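Local atomic coordinates of plastocyanin (Adiantum capillus-veneris, PDB entry 1KDJ), a protein that carries electrons between the cytochrome b6-f complex and P700 of photosystem I, using a bound copper ion. Residues 35-44 against 83-91; 12-23 against 93-102. All coordinates share one frame; numbering follows the deposited sequence.

Contact 1. Residues 35-44 against 83-91. With CU (copper (II) ion), chain B.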
loop_
_atom_site.group_PDB
_atom_site.type_symbol
_atom_site.label_atom_id
_atom_site.label_comp_id
_atom_site.label_asym_id
_atom_site.label_seq_id
_atom_site.Cartn_x
_atom_site.Cartn_y
_atom_site.Cartn_z
ATOM N N THR A 35 -1.441 5.677 -15.312
ATOM C CA THR A 35 -0.167 5.111 -14.910
ATOM C C THR A 35 -0.431 3.921 -13.941
ATOM O O THR A 35 -1.147 4.101 -12.948
ATOM C CB THR A 35 0.621 6.213 -14.229
ATOM O OG1 THR A 35 0.679 7.322 -15.130
ATOM C CG2 THR A 35 1.996 5.767 -13.854
ATOM N N GLY A 36 0.062 2.705 -14.221
ATOM C CA GLY A 36 -0.082 1.559 -13.342
ATOM C C GLY A 36 0.819 1.775 -12.152
ATOM O O GLY A 36 1.847 2.477 -12.136
ATOM N N HIS A 37 0.436 1.177 -11.028
ATOM C CA HIS A 37 1.164 1.347 -9.768
ATOM C C HIS A 37 0.945 0.085 -8.960
ATOM O O HIS A 37 0.041 -0.678 -9.279
ATOM C CB HIS A 37 0.611 2.498 -8.901
ATOM C CG HIS A 37 0.745 3.891 -9.504
ATOM N ND1 HIS A 37 1.919 4.493 -9.425
ATOM C CD2 HIS A 37 -0.233 4.672 -10.069
ATOM C CE1 HIS A 37 1.698 5.697 -9.941
ATOM N NE2 HIS A 37 0.436 5.780 -10.307
ATOM N N ASN A 38 1.699 -0.134 -7.901
ATOM C CA ASN A 38 1.294 -1.226 -7.003
ATOM C C ASN A 38 1.597 -0.829 -5.554
ATOM O O ASN A 38 2.008 0.312 -5.293
ATOM C CB ASN A 38 2.038 -2.556 -7.359
ATOM C CG ASN A 38 3.511 -2.593 -7.100
ATOM O OD1 ASN A 38 4.228 -1.713 -6.637
ATOM N ND2 ASN A 38 4.078 -3.696 -7.514
ATOM N N ILE A 39 1.430 -1.756 -4.602
ATOM C CA ILE A 39 1.623 -1.445 -3.186
ATOM C C ILE A 39 2.354 -2.633 -2.577
ATOM O O ILE A 39 1.808 -3.735 -2.623
ATOM C CB ILE A 39 0.280 -1.301 -2.387
ATOM C CG1 ILE A 39 -0.616 -0.188 -2.993
ATOM C CG2 ILE A 39 0.619 -1.008 -0.895
ATOM C CD1 ILE A 39 -1.516 -0.585 -4.198
ATOM N N VAL A 40 3.494 -2.351 -2.006
ATOM C CA VAL A 40 4.315 -3.333 -1.321
ATOM C C VAL A 40 4.698 -2.731 0.015
ATOM O O VAL A 40 5.201 -1.608 0.081
ATOM C CB VAL A 40 5.608 -3.659 -2.160
ATOM C CG1 VAL A 40 6.505 -4.653 -1.431
ATOM C CG2 VAL A 40 5.199 -4.273 -3.475
ATOM N N PHE A 41 4.533 -3.520 1.093
ATOM C CA PHE A 41 4.910 -3.086 2.428
ATOM C C PHE A 41 6.357 -3.336 2.722
ATOM O O PHE A 41 6.875 -4.374 2.337
ATOM C CB PHE A 41 4.054 -3.804 3.499
ATOM C CG PHE A 41 2.698 -3.129 3.702
ATOM C CD1 PHE A 41 2.605 -2.067 4.584
ATOM C CD2 PHE A 41 1.607 -3.524 2.979
ATOM C CE1 PHE A 41 1.401 -1.406 4.727
ATOM C CE2 PHE A 41 0.412 -2.856 3.128
ATOM C CZ PHE A 41 0.308 -1.800 3.998
ATOM N N ASP A 42 7.034 -2.400 3.357
ATOM C CA ASP A 42 8.368 -2.583 3.893
ATOM C C ASP A 42 8.286 -3.486 5.123
ATOM O O ASP A 42 7.368 -3.335 5.936
ATOM C CB ASP A 42 8.948 -1.309 4.377
ATOM C CG ASP A 42 10.192 -0.847 3.666
ATOM O OD1 ASP A 42 11.027 -1.660 3.256
ATOM O OD2 ASP A 42 10.324 0.363 3.532
ATOM N N ILE A 43 9.208 -4.413 5.343
ATOM C CA ILE A 43 9.139 -5.269 6.533
ATOM C C ILE A 43 10.089 -4.626 7.527
ATOM O O ILE A 43 11.256 -4.476 7.173
ATOM C CB ILE A 43 9.619 -6.713 6.253
ATOM C CG1 ILE A 43 8.913 -7.335 5.051
ATOM C CG2 ILE A 43 9.400 -7.524 7.535
ATOM C CD1 ILE A 43 7.402 -7.459 5.156
ATOM N N PRO A 44 9.703 -4.187 8.735
ATOM C CA PRO A 44 10.609 -3.558 9.677
ATOM C C PRO A 44 11.696 -4.550 10.095
ATOM O O PRO A 44 11.500 -5.774 10.175
ATOM C CB PRO A 44 9.713 -3.115 10.800
ATOM C CG PRO A 44 8.322 -3.110 10.203
ATOM C CD PRO A 44 8.379 -4.335 9.311
ATOM N N TYR A 83 3.523 1.266 9.609
ATOM C CA TYR A 83 4.227 0.488 8.597
ATOM C C TYR A 83 4.321 1.366 7.364
ATOM O O TYR A 83 3.359 2.105 7.136
ATOM C CB TYR A 83 3.424 -0.753 8.280
ATOM C CG TYR A 83 3.134 -1.594 9.514
ATOM C CD1 TYR A 83 4.144 -2.355 10.077
ATOM C CD2 TYR A 83 1.862 -1.559 10.063
ATOM C CE1 TYR A 83 3.875 -3.096 11.207
ATOM C CE2 TYR A 83 1.585 -2.299 11.191
ATOM C CZ TYR A 83 2.597 -3.057 11.740
ATOM O OH TYR A 83 2.313 -3.818 12.859
ATOM N N THR A 84 5.430 1.346 6.622
ATOM C CA THR A 84 5.574 2.071 5.356
ATOM C C THR A 84 5.212 1.160 4.191
ATOM O O THR A 84 5.428 -0.061 4.234
ATOM C CB THR A 84 7.008 2.551 5.225
ATOM O OG1 THR A 84 7.173 3.522 6.237
ATOM C CG2 THR A 84 7.330 3.209 3.876
ATOM N N PHE A 85 4.563 1.709 3.160
ATOM C CA PHE A 85 4.319 0.984 1.931
ATOM C C PHE A 85 4.806 1.880 0.792
ATOM O O PHE A 85 4.942 3.113 0.935
ATOM C CB PHE A 85 2.828 0.632 1.740
ATOM C CG PHE A 85 1.814 1.760 1.822
ATOM C CD1 PHE A 85 1.489 2.463 0.679
ATOM C CD2 PHE A 85 1.235 2.099 3.034
ATOM C CE1 PHE A 85 0.591 3.509 0.751
ATOM C CE2 PHE A 85 0.340 3.145 3.093
ATOM C CZ PHE A 85 0.016 3.861 1.948
ATOM N N TYR A 86 5.125 1.240 -0.331
ATOM C CA TYR A 86 5.677 1.957 -1.472
ATOM C C TYR A 86 5.206 1.329 -2.764
ATOM O O TYR A 86 4.599 0.250 -2.753
ATOM C CB TYR A 86 7.216 1.963 -1.390
ATOM C CG TYR A 86 7.859 0.592 -1.460
ATOM C CD1 TYR A 86 8.181 0.054 -2.696
ATOM C CD2 TYR A 86 8.127 -0.107 -0.287
ATOM C CE1 TYR A 86 8.772 -1.189 -2.774
ATOM C CE2 TYR A 86 8.725 -1.356 -0.371
ATOM C CZ TYR A 86 9.037 -1.878 -1.607
ATOM O OH TYR A 86 9.608 -3.118 -1.701
ATOM N N CYS A 87 5.405 2.059 -3.868
ATOM C CA CYS A 87 5.034 1.537 -5.168
ATOM C C CYS A 87 6.328 1.021 -5.783
ATOM O O CYS A 87 7.246 1.832 -5.826
ATOM C CB CYS A 87 4.469 2.663 -6.043
ATOM S SG CYS A 87 4.259 2.117 -7.749
ATOM N N THR A 88 6.462 -0.190 -6.306
ATOM C CA THR A 88 7.711 -0.640 -6.916
ATOM C C THR A 88 8.226 0.172 -8.121
ATOM O O THR A 88 9.317 0.705 -7.982
ATOM C CB THR A 88 7.501 -2.120 -7.275
ATOM O OG1 THR A 88 7.122 -2.790 -6.055
ATOM C CG2 THR A 88 8.740 -2.726 -7.953
ATOM N N PRO A 89 7.526 0.433 -9.232
ATOM C CA PRO A 89 8.046 1.254 -10.324
ATOM C C PRO A 89 8.541 2.613 -9.872
ATOM O O PRO A 89 9.606 3.053 -10.296
ATOM C CB PRO A 89 6.930 1.407 -11.291
ATOM C CG PRO A 89 5.902 0.395 -10.995
ATOM C CD PRO A 89 6.151 0.038 -9.524
ATOM N N HIS A 90 7.825 3.257 -8.897
ATOM C CA HIS A 90 8.099 4.668 -8.603
ATOM C C HIS A 90 8.680 4.919 -7.224
ATOM O O HIS A 90 8.685 6.046 -6.710
ATOM C CB HIS A 90 6.786 5.472 -8.819
ATOM C CG HIS A 90 6.145 5.301 -10.209
ATOM N ND1 HIS A 90 4.997 4.665 -10.342
ATOM C CD2 HIS A 90 6.613 5.739 -11.420
ATOM C CE1 HIS A 90 4.696 4.662 -11.624
ATOM N NE2 HIS A 90 5.673 5.314 -12.236
ATOM N N LYS A 91 9.307 3.861 -6.687
ATOM C CA LYS A 91 9.954 3.894 -5.368
ATOM C C LYS A 91 11.012 4.967 -5.291
ATOM O O LYS A 91 11.035 5.758 -4.357
ATOM C CB LYS A 91 10.628 2.542 -5.037
ATOM C CG LYS A 91 11.017 2.408 -3.559
ATOM C CD LYS A 91 11.646 1.039 -3.288
ATOM C CE LYS A 91 11.886 0.774 -1.782
ATOM N NZ LYS A 91 13.297 0.846 -1.427
HETATM CU CU CU B . 3.698 3.980 -8.890
HETATM O O HOH W 1 9.338 -4.661 0.900
HETATM O O HOH W 2 6.824 -0.938 7.484
#
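H37 and H90 meet rim to rim at the type 1 copper site of the plastocyanin fold, their planes turned 58° apart. Each offers ND1 to the copper, H37 at 1.9 Å and H90 at 2.1 Å from the ion. C87 SG lies at the edge of the H37 ring, in its plane, and binds the same ion. M95 completes the site. C87 SG also accepts the backbone N-H of N38, 3.4 Å from N38 N to C87 SG. Besides the copper, the sulfur thus has an N-H partner that helps fix its place.

N38 holds the start of the turn that carries P89 and H90. Its CG sits between the backbone N and the carbonyl carbon (chi1 68°), and its amide is directed at T88. N38 OD1 accepts from T88 N at 2.7 Å and from T88 OG1, both in the carbonyl plane. N38 ND2 is held by the backbone of D64.

Further along, strands 40-41 and 81-86 pair antiparallel. V40 and Y86 form a hydrogen-bonded pair, with V40 CB over one face of the Y86 ring and K91 CE over the opposite face. On the other side of the sheet, the F41 and F85 side chains leave the sheet together, alongside one another. F85 CB sits over a face of the F41 ring, 4.0 Å from its centroid. The F85 ring turns its edge toward that same ring in an offset edge-to-face pair. A water links the two strands: it donates to F41 O and lies 3.0 Å from Y86 OH.

Contact 2. Residues 12-23 against 93-102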
loop_
_atom_site.group_PDB
_atom_site.type_symbol
_atom_site.label_atom_id
_atom_site.label_comp_id
_atom_site.label_asym_id
_atom_site.label_seq_id
_atom_site.Cartn_x
_atom_site.Cartn_y
_atom_site.Cartn_z
ATOM N N PHE A 12 3.158 10.677 -9.053
ATOM C CA PHE A 12 3.452 9.415 -8.389
ATOM C C PHE A 12 3.187 9.612 -6.877
ATOM O O PHE A 12 4.113 9.797 -6.068
ATOM C CB PHE A 12 4.903 9.061 -8.638
ATOM C CG PHE A 12 5.360 9.033 -10.103
ATOM C CD1 PHE A 12 4.516 8.597 -11.106
ATOM C CD2 PHE A 12 6.664 9.430 -10.369
ATOM C CE1 PHE A 12 4.984 8.546 -12.407
ATOM C CE2 PHE A 12 7.121 9.378 -11.672
ATOM C CZ PHE A 12 6.280 8.931 -12.675
ATOM N N LYS A 13 1.917 9.565 -6.485
ATOM C CA LYS A 13 1.530 9.862 -5.113
ATOM C C LYS A 13 0.377 8.991 -4.703
ATOM O O LYS A 13 -0.498 8.610 -5.481
ATOM C CB LYS A 13 1.078 11.330 -4.982
ATOM C CG LYS A 13 2.040 12.498 -5.186
ATOM C CD LYS A 13 2.473 12.933 -3.804
ATOM C CE LYS A 13 3.516 14.058 -3.749
ATOM N NZ LYS A 13 4.150 14.064 -2.413
ATOM N N PHE A 14 0.356 8.706 -3.401
ATOM C CA PHE A 14 -0.792 8.063 -2.770
ATOM C C PHE A 14 -1.613 9.221 -2.138
ATOM O O PHE A 14 -1.038 10.164 -1.604
ATOM C CB PHE A 14 -0.354 7.088 -1.634
ATOM C CG PHE A 14 0.328 5.811 -2.143
ATOM C CD1 PHE A 14 -0.477 4.794 -2.629
ATOM C CD2 PHE A 14 1.720 5.709 -2.094
ATOM C CE1 PHE A 14 0.125 3.620 -3.079
ATOM C CE2 PHE A 14 2.304 4.540 -2.547
ATOM C CZ PHE A 14 1.503 3.520 -3.026
ATOM N N TYR A 15 -2.917 9.098 -2.202
ATOM C CA TYR A 15 -3.863 10.085 -1.705
ATOM C C TYR A 15 -4.861 9.457 -0.735
ATOM O O TYR A 15 -5.783 8.766 -1.198
ATOM C CB TYR A 15 -4.587 10.683 -2.912
ATOM C CG TYR A 15 -3.678 11.509 -3.818
ATOM C CD1 TYR A 15 -3.140 12.696 -3.373
ATOM C CD2 TYR A 15 -3.452 11.061 -5.113
ATOM C CE1 TYR A 15 -2.364 13.447 -4.213
ATOM C CE2 TYR A 15 -2.675 11.808 -5.956
ATOM C CZ TYR A 15 -2.141 12.987 -5.492
ATOM O OH TYR A 15 -1.371 13.748 -6.328
ATOM N N PRO A 16 -4.805 9.658 0.599
ATOM C CA PRO A 16 -3.741 10.323 1.324
ATOM C C PRO A 16 -2.501 9.446 1.476
ATOM O O PRO A 16 -2.586 8.238 1.239
ATOM C CB PRO A 16 -4.332 10.692 2.691
ATOM C CG PRO A 16 -5.248 9.520 2.906
ATOM C CD PRO A 16 -5.821 9.135 1.536
ATOM N N ASP A 17 -1.369 9.992 1.902
ATOM C CA ASP A 17 -0.181 9.146 2.062
ATOM C C ASP A 17 0.078 8.725 3.508
ATOM O O ASP A 17 1.169 8.256 3.800
ATOM C CB ASP A 17 1.043 9.884 1.496
ATOM C CG ASP A 17 1.459 11.183 2.167
ATOM O OD1 ASP A 17 0.855 11.624 3.153
ATOM O OD2 ASP A 17 2.420 11.777 1.693
ATOM N N SER A 18 -0.868 8.994 4.418
ATOM C CA SER A 18 -0.814 8.589 5.832
ATOM C C SER A 18 -2.235 8.243 6.200
ATOM O O SER A 18 -3.133 9.068 5.959
ATOM C CB SER A 18 -0.362 9.711 6.736
ATOM O OG SER A 18 1.033 9.944 6.569
ATOM N N ILE A 19 -2.494 7.017 6.667
ATOM C CA ILE A 19 -3.840 6.554 6.948
ATOM C C ILE A 19 -3.739 5.891 8.311
ATOM O O ILE A 19 -2.681 5.328 8.614
ATOM C CB ILE A 19 -4.432 5.430 6.050
ATOM C CG1 ILE A 19 -3.461 4.851 5.031
ATOM C CG2 ILE A 19 -5.696 6.027 5.479
ATOM C CD1 ILE A 19 -2.902 5.712 3.860
ATOM N N THR A 20 -4.773 6.005 9.144
ATOM C CA THR A 20 -4.802 5.335 10.428
ATOM C C THR A 20 -6.022 4.459 10.401
ATOM O O THR A 20 -7.094 4.922 9.999
ATOM C CB THR A 20 -4.903 6.358 11.547
ATOM O OG1 THR A 20 -3.685 7.095 11.565
ATOM C CG2 THR A 20 -5.165 5.683 12.894
ATOM N N VAL A 21 -5.914 3.188 10.790
ATOM C CA VAL A 21 -7.029 2.263 10.712
ATOM C C VAL A 21 -7.045 1.485 12.007
ATOM O O VAL A 21 -6.078 1.517 12.762
ATOM C CB VAL A 21 -6.915 1.214 9.542
ATOM C CG1 VAL A 21 -6.933 1.999 8.225
ATOM C CG2 VAL A 21 -5.640 0.335 9.639
ATOM N N SER A 22 -8.172 0.837 12.227
ATOM C CA SER A 22 -8.379 -0.093 13.331
ATOM C C SER A 22 -7.854 -1.483 12.937
ATOM O O SER A 22 -7.849 -1.840 11.746
ATOM C CB SER A 22 -9.885 -0.188 13.634
ATOM O OG SER A 22 -10.509 1.095 13.822
ATOM N N ALA A 23 -7.385 -2.292 13.888
ATOM C CA ALA A 23 -6.998 -3.677 13.617
ATOM C C ALA A 23 -7.980 -4.469 12.760
ATOM O O ALA A 23 -9.179 -4.514 13.029
ATOM C CB ALA A 23 -6.812 -4.405 14.948
ATOM N N ALA A 93 11.065 7.602 -6.882
ATOM C CA ALA A 93 10.404 8.890 -6.948
ATOM C C ALA A 93 9.605 9.182 -5.666
ATOM O O ALA A 93 8.690 10.001 -5.666
ATOM C CB ALA A 93 9.473 8.903 -8.149
ATOM N N ASN A 94 9.923 8.490 -4.571
ATOM C CA ASN A 94 9.339 8.638 -3.243
ATOM C C ASN A 94 7.840 8.485 -3.209
ATOM O O ASN A 94 7.125 9.106 -2.421
ATOM C CB ASN A 94 9.772 9.990 -2.649
ATOM C CG ASN A 94 9.637 10.169 -1.123
ATOM O OD1 ASN A 94 10.628 10.228 -0.399
ATOM N ND2 ASN A 94 8.499 10.341 -0.459
ATOM N N MET A 95 7.297 7.601 -4.036
ATOM C CA MET A 95 5.893 7.257 -3.935
ATOM C C MET A 95 5.747 6.157 -2.848
ATOM O O MET A 95 5.818 4.930 -3.039
ATOM C CB MET A 95 5.379 6.766 -5.268
ATOM C CG MET A 95 3.932 6.401 -5.283
ATOM S SD MET A 95 3.223 6.070 -6.902
ATOM C CE MET A 95 1.565 5.685 -6.474
ATOM N N LYS A 96 5.473 6.709 -1.667
ATOM C CA LYS A 96 5.374 5.943 -0.446
ATOM C C LYS A 96 4.304 6.551 0.467
ATOM O O LYS A 96 3.896 7.708 0.265
ATOM C CB LYS A 96 6.745 5.940 0.247
ATOM C CG LYS A 96 7.262 7.271 0.779
ATOM C CD LYS A 96 8.570 7.017 1.522
ATOM C CE LYS A 96 9.228 8.305 2.063
ATOM N NZ LYS A 96 8.478 8.908 3.152
ATOM N N GLY A 97 3.822 5.753 1.421
ATOM C CA GLY A 97 2.836 6.197 2.391
ATOM C C GLY A 97 3.062 5.458 3.712
ATOM O O GLY A 97 3.925 4.566 3.772
ATOM N N THR A 98 2.357 5.849 4.776
ATOM C CA THR A 98 2.420 5.161 6.071
ATOM C C THR A 98 1.024 4.688 6.481
ATOM O O THR A 98 0.003 5.320 6.174
ATOM C CB THR A 98 3.000 6.069 7.204
ATOM O OG1 THR A 98 2.169 7.208 7.284
ATOM C CG2 THR A 98 4.426 6.495 6.971
ATOM N N LEU A 99 0.940 3.532 7.130
ATOM C CA LEU A 99 -0.299 2.964 7.610
ATOM C C LEU A 99 -0.067 2.831 9.127
ATOM O O LEU A 99 0.916 2.187 9.523
ATOM C CB LEU A 99 -0.527 1.575 7.045
ATOM C CG LEU A 99 -1.893 0.891 6.801
ATOM C CD1 LEU A 99 -1.848 -0.528 7.356
ATOM C CD2 LEU A 99 -3.015 1.686 7.415
ATOM N N THR A 100 -0.900 3.459 9.971
ATOM C CA THR A 100 -0.844 3.301 11.421
ATOM C C THR A 100 -2.008 2.396 11.761
ATOM O O THR A 100 -3.153 2.677 11.376
ATOM C CB THR A 100 -1.017 4.648 12.143
ATOM O OG1 THR A 100 0.161 5.367 11.836
ATOM C CG2 THR A 100 -1.213 4.537 13.666
ATOM N N VAL A 101 -1.752 1.266 12.443
ATOM C CA VAL A 101 -2.810 0.352 12.859
ATOM C C VAL A 101 -2.980 0.582 14.377
ATOM O O VAL A 101 -1.969 0.591 15.106
ATOM C CB VAL A 101 -2.390 -1.107 12.556
ATOM C CG1 VAL A 101 -3.517 -2.048 12.901
ATOM C CG2 VAL A 101 -2.089 -1.264 11.058
ATOM N N LYS A 102 -4.207 0.888 14.799
ATOM C CA LYS A 102 -4.508 1.135 16.207
ATOM C C LYS A 102 -5.021 -0.159 16.790
ATOM O O LYS A 102 -4.453 -0.551 17.804
ATOM C CB LYS A 102 -5.631 2.160 16.476
ATOM C CG LYS A 102 -5.456 3.620 16.097
ATOM C CD LYS A 102 -4.041 4.203 16.271
ATOM C CE LYS A 102 -3.425 4.134 17.652
ATOM N NZ LYS A 102 -2.077 4.670 17.642
ATOM O OXT LYS A 102 -5.957 -0.755 16.228
HETATM O O HOH W 3 6.139 11.523 -5.811
HETATM O O HOH W 4 2.738 9.222 -1.927
HETATM O O HOH W 5 0.051 6.633 9.329
#
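T98 OG1 meets S18 OG at 3.0 Å and a water at the same distance. The water also reaches T100 OG1 and donates to I19 O, so it ties both strands together on the face that carries the threonines. I19 O has a second donor in T100 N, 2.9 Å away. Strands 18-21 and 96-101 run parallel here, the edge pairing of one sheet of the cupredoxin beta-sandwich. On the inner face, V21 CG2 packs against L99 CD2 at 3.7 Å, the two side chains crossing at about a right angle. At the chain end, A23 N donates to the carboxylate oxygen K102 OXT.

Just ahead of strand 96-101, the copper ligand M95 reaches over F14. With CG anti to the backbone N (chi1 -179°) and the rest of its chain extended, M95 puts CE over the centre of the F14 ring, 4.1 Å from the centroid. M95 SD stands farther above the same face, a Met-aromatic contact. F12 CB touches M95 SD, 3.8 Å away. F12 CD2 lies 3.6 Å from A93 CB.

Overall arrangement
Contacts 1 and 2 meet in one sheet, where strands 81-86 and 96-101 are antiparallel neighbours. Their centres are 10 Å apart. Probable backbone hydrogen bonds join them, from Y83 N to L99 O at 2.8 Å and from G97 N to F85 O at 2.9 Å. The copper site draws on both: residues 35-44 and 83-91 supply H37, C87 and H90, and residues 93-102 supply M95. M95 CE comes within 3.2 Å of H37 ND1. F12 of contact 2 stacks on the H90 ring of contact 1, with F12 CE1 3.3 Å from H90 NE2. This stacking is consistent with the hindered protonation reported for an active-site histidine of this fern protein.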